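Local coordinates for o-succinylbenzoate synthase (Synechococcus elongatus, PDB 2OZT), which dehydrates 2-succinyl-6-hydroxy-2,4-cyclohexadiene-1-carboxylate to 2-succinylbenzoate, a metal-dependent step on the way to phylloquinone, at residues Ala206-Ala211 with Gly237-Phe242. Sequence-based numbering, arbitrary orientation.
Sequences ALLSLA and GWPGFF
Leu207 O accepts the helical hydrogen bond from Ala211 N (3.0 Å) and also meets the rim of the Trp238 indole. The oxygen lies near the plane of that ring, 3.5 Å from Trp238 CZ3, so the six-membered end of the indole points its C-H edge at the helix backbone. Leu208 CA sits at the same edge. Ala211 CB comes in obliquely, 3.5 Å from Trp238 CZ3 and almost as near to CH2. This methyl also meets the next residue of the loop, with Pro239 CG 3.8 Å from Ala211 CB. Leu208 CG is anti to the backbone N (chi1 -178°), beside the carbonyl carbon, and Leu208 CD1 reaches the neighbouring ring atom, Trp238 CE3, at 4.0 Å. No hydrogen bond crosses between 206-211 and 237-242.

The protein belongs to the enolase superfamily, and this contact lies in its TIM-barrel-type domain. Helix 204-213 packs on the loop that leads from helix 227-235, closed by a Schellman motif at Gly237, into strand 241-244. Parts of successive beta-alpha units meet here. This is structural packing at the start of the strand; Lys245, the predicted proton acceptor, follows its other end.

Trp238 is held by the start of strand 241-244 as well as by the loop. Trp238 NE1 donates to Phe241 O at 3.0 Å, from above the carbonyl plane and with an N-H...O angle of 148°. Pro239 CD and Gly240 N lie above one face of the indole, toward its rim, and Trp238 CD1 sits off-centre above the Phe242 ring. Ile218, Leu220 and Trp233 also touch the indole. A leucine in place of Trp238 would probably open a gap beside Ala211 and deprive Phe241 O of its indole N-H donor.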
ATOM      1  N   ALA A 206      19.999   6.218 -10.297  1.00 17.04           N
ATOM      2  CA  ALA A 206      20.416   7.050  -9.176  1.00 17.64           C
ATOM      3  C   ALA A 206      19.801   6.561  -7.845  1.00 16.97           C
ATOM      4  O   ALA A 206      20.425   6.632  -6.791  1.00 17.26           O
ATOM      5  CB  ALA A 206      20.077   8.506  -9.450  1.00 18.68           C
ATOM      6  N   LEU A 207      18.583   6.025  -7.918  1.00 16.88           N
ATOM      7  CA  LEU A 207      17.950   5.530  -6.698  1.00 16.45           C
ATOM      8  C   LEU A 207      18.764   4.366  -6.162  1.00 15.04           C
ATOM      9  O   LEU A 207      19.026   4.275  -4.976  1.00 14.73           O
ATOM     10  CB  LEU A 207      16.553   4.982  -7.023  1.00 17.11           C
ATOM     11  CG  LEU A 207      15.353   5.924  -6.994  1.00 19.57           C
ATOM     12  CD1 LEU A 207      14.156   5.222  -7.555  1.00 20.54           C
ATOM     13  CD2 LEU A 207      15.098   6.367  -5.551  1.00 20.38           C
ATOM     14  N   LEU A 208      19.159   3.477  -7.080  1.00 14.32           N
ATOM     15  CA  LEU A 208      19.970   2.329  -6.689  1.00 15.27           C
ATOM     16  C   LEU A 208      21.333   2.741  -6.115  1.00 14.63           C
ATOM     17  O   LEU A 208      21.746   2.299  -5.040  1.00 14.79           O
ATOM     18  CB  LEU A 208      20.100   1.372  -7.868  1.00 14.97           C
ATOM     19  CG  LEU A 208      20.880   0.082  -7.611  1.00 16.31           C
ATOM     20  CD1 LEU A 208      20.191  -0.813  -6.541  1.00 16.77           C
ATOM     21  CD2 LEU A 208      21.067  -0.684  -8.945  1.00 19.12           C
ATOM     22  N   SER A 209      22.015   3.662  -6.819  1.00 16.03           N
ATOM     23  CA  SER A 209      23.312   4.140  -6.363  1.00 16.78           C
ATOM     24  C   SER A 209      23.235   4.836  -4.994  1.00 16.31           C
ATOM     25  O   SER A 209      24.050   4.595  -4.119  1.00 17.52           O
ATOM     26  CB  SER A 209      23.927   5.102  -7.388  1.00 18.19           C
ATOM     27  OG  SER A 209      25.176   5.516  -6.884  1.00 23.22           O
ATOM     28  N   LEU A 210      22.199   5.663  -4.799  1.00 15.26           N
ATOM     29  CA  LEU A 210      21.995   6.261  -3.486  1.00 16.02           C
ATOM     30  C   LEU A 210      21.812   5.175  -2.417  1.00 14.69           C
ATOM     31  O   LEU A 210      22.435   5.213  -1.375  1.00 15.82           O
ATOM     32  CB  LEU A 210      20.760   7.176  -3.480  1.00 17.60           C
ATOM     33  CG  LEU A 210      20.921   8.569  -4.095  1.00 19.11           C
ATOM     34  CD1 LEU A 210      19.543   9.224  -4.210  1.00 20.25           C
ATOM     35  CD2 LEU A 210      21.909   9.415  -3.262  1.00 19.00           C
ATOM     36  N   ALA A 211      20.926   4.211  -2.664  1.00 13.68           N
ATOM     37  CA  ALA A 211      20.723   3.224  -1.620  1.00 14.26           C
ATOM     38  C   ALA A 211      21.995   2.475  -1.260  1.00 12.81           C
ATOM     39  O   ALA A 211      22.177   2.070  -0.122  1.00 13.88           O
ATOM     40  CB  ALA A 211      19.686   2.259  -2.057  1.00 14.15           C
ATOM     41  N   GLY A 237      19.433  -6.101  -6.810  1.00 16.75           N
ATOM     42  CA  GLY A 237      20.113  -6.024  -5.528  1.00 16.18           C
ATOM     43  C   GLY A 237      19.677  -4.866  -4.656  1.00 16.62           C
ATOM     44  O   GLY A 237      20.472  -4.334  -3.894  1.00 15.99           O
ATOM     45  N   TRP A 238      18.403  -4.481  -4.735  1.00 15.96           N
ATOM     46  CA  TRP A 238      17.934  -3.373  -3.889  1.00 15.44           C
ATOM     47  C   TRP A 238      18.213  -3.697  -2.436  1.00 14.48           C
ATOM     48  O   TRP A 238      17.771  -4.723  -1.958  1.00 15.32           O
ATOM     49  CB  TRP A 238      16.449  -3.168  -4.088  1.00 14.91           C
ATOM     50  CG  TRP A 238      15.890  -2.035  -3.249  1.00 14.61           C
ATOM     51  CD1 TRP A 238      15.005  -2.146  -2.207  1.00 14.04           C
ATOM     52  CD2 TRP A 238      16.172  -0.649  -3.401  1.00 14.17           C
ATOM     53  NE1 TRP A 238      14.704  -0.902  -1.703  1.00 14.21           N
ATOM     54  CE2 TRP A 238      15.440   0.034  -2.406  1.00 12.96           C
ATOM     55  CE3 TRP A 238      16.980   0.094  -4.275  1.00 14.11           C
ATOM     56  CZ2 TRP A 238      15.466   1.436  -2.277  1.00 13.16           C
ATOM     57  CZ3 TRP A 238      17.033   1.495  -4.127  1.00 13.80           C
ATOM     58  CH2 TRP A 238      16.249   2.156  -3.156  1.00 12.67           C
ATOM     59  N   PRO A 239      18.962  -2.835  -1.710  1.00 13.38           N
ATOM     60  CA  PRO A 239      19.254  -3.181  -0.311  1.00 14.01           C
ATOM     61  C   PRO A 239      18.290  -2.576   0.717  1.00 13.64           C
ATOM     62  O   PRO A 239      18.408  -2.874   1.905  1.00 15.70           O
ATOM     63  CB  PRO A 239      20.619  -2.501  -0.072  1.00 15.84           C
ATOM     64  CG  PRO A 239      20.524  -1.265  -0.936  1.00 16.51           C
ATOM     65  CD  PRO A 239      19.748  -1.655  -2.172  1.00 14.29           C
ATOM     66  N   GLY A 240      17.351  -1.759   0.256  1.00 13.64           N
ATOM     67  CA  GLY A 240      16.423  -1.091   1.141  1.00 13.14           C
ATOM     68  C   GLY A 240      15.071  -1.762   1.297  1.00 13.11           C
ATOM     69  O   GLY A 240      14.941  -3.010   1.222  1.00 14.38           O
ATOM     70  N   PHE A 241      14.095  -0.920   1.607  1.00 12.50           N
ATOM     71  CA  PHE A 241      12.748  -1.409   1.875  1.00 12.89           C
ATOM     72  C   PHE A 241      11.840  -1.342   0.655  1.00 13.31           C
ATOM     73  O   PHE A 241      12.071  -0.621  -0.308  1.00 12.91           O
ATOM     74  CB  PHE A 241      12.097  -0.587   2.989  1.00 12.39           C
ATOM     75  CG  PHE A 241      12.736  -0.793   4.328  1.00 14.25           C
ATOM     76  CD1 PHE A 241      12.207  -1.662   5.263  1.00 17.33           C
ATOM     77  CD2 PHE A 241      13.898  -0.086   4.649  1.00 13.27           C
ATOM     78  CE1 PHE A 241      12.844  -1.844   6.487  1.00 19.53           C
ATOM     79  CE2 PHE A 241      14.506  -0.228   5.884  1.00 18.03           C
ATOM     80  CZ  PHE A 241      13.992  -1.127   6.808  1.00 19.51           C
ATOM     81  N   PHE A 242      10.789  -2.166   0.697  1.00 12.47           N
ATOM     82  CA  PHE A 242       9.798  -2.174  -0.379  1.00 12.82           C
ATOM     83  C   PHE A 242       8.444  -1.929   0.279  1.00 13.16           C
ATOM     84  O   PHE A 242       8.106  -2.629   1.243  1.00 13.69           O
ATOM     85  CB  PHE A 242       9.698  -3.592  -0.952  1.00 13.39           C
ATOM     86  CG  PHE A 242      10.935  -4.104  -1.679  1.00 13.87           C
ATOM     87  CD1 PHE A 242      10.998  -4.074  -3.057  1.00 16.81           C
ATOM     88  CD2 PHE A 242      11.978  -4.713  -0.974  1.00 13.25           C
ATOM     89  CE1 PHE A 242      12.123  -4.608  -3.729  1.00 18.05           C
ATOM     90  CE2 PHE A 242      13.084  -5.243  -1.659  1.00 16.21           C
ATOM     91  CZ  PHE A 242      13.134  -5.181  -3.019  1.00 17.66           C
TER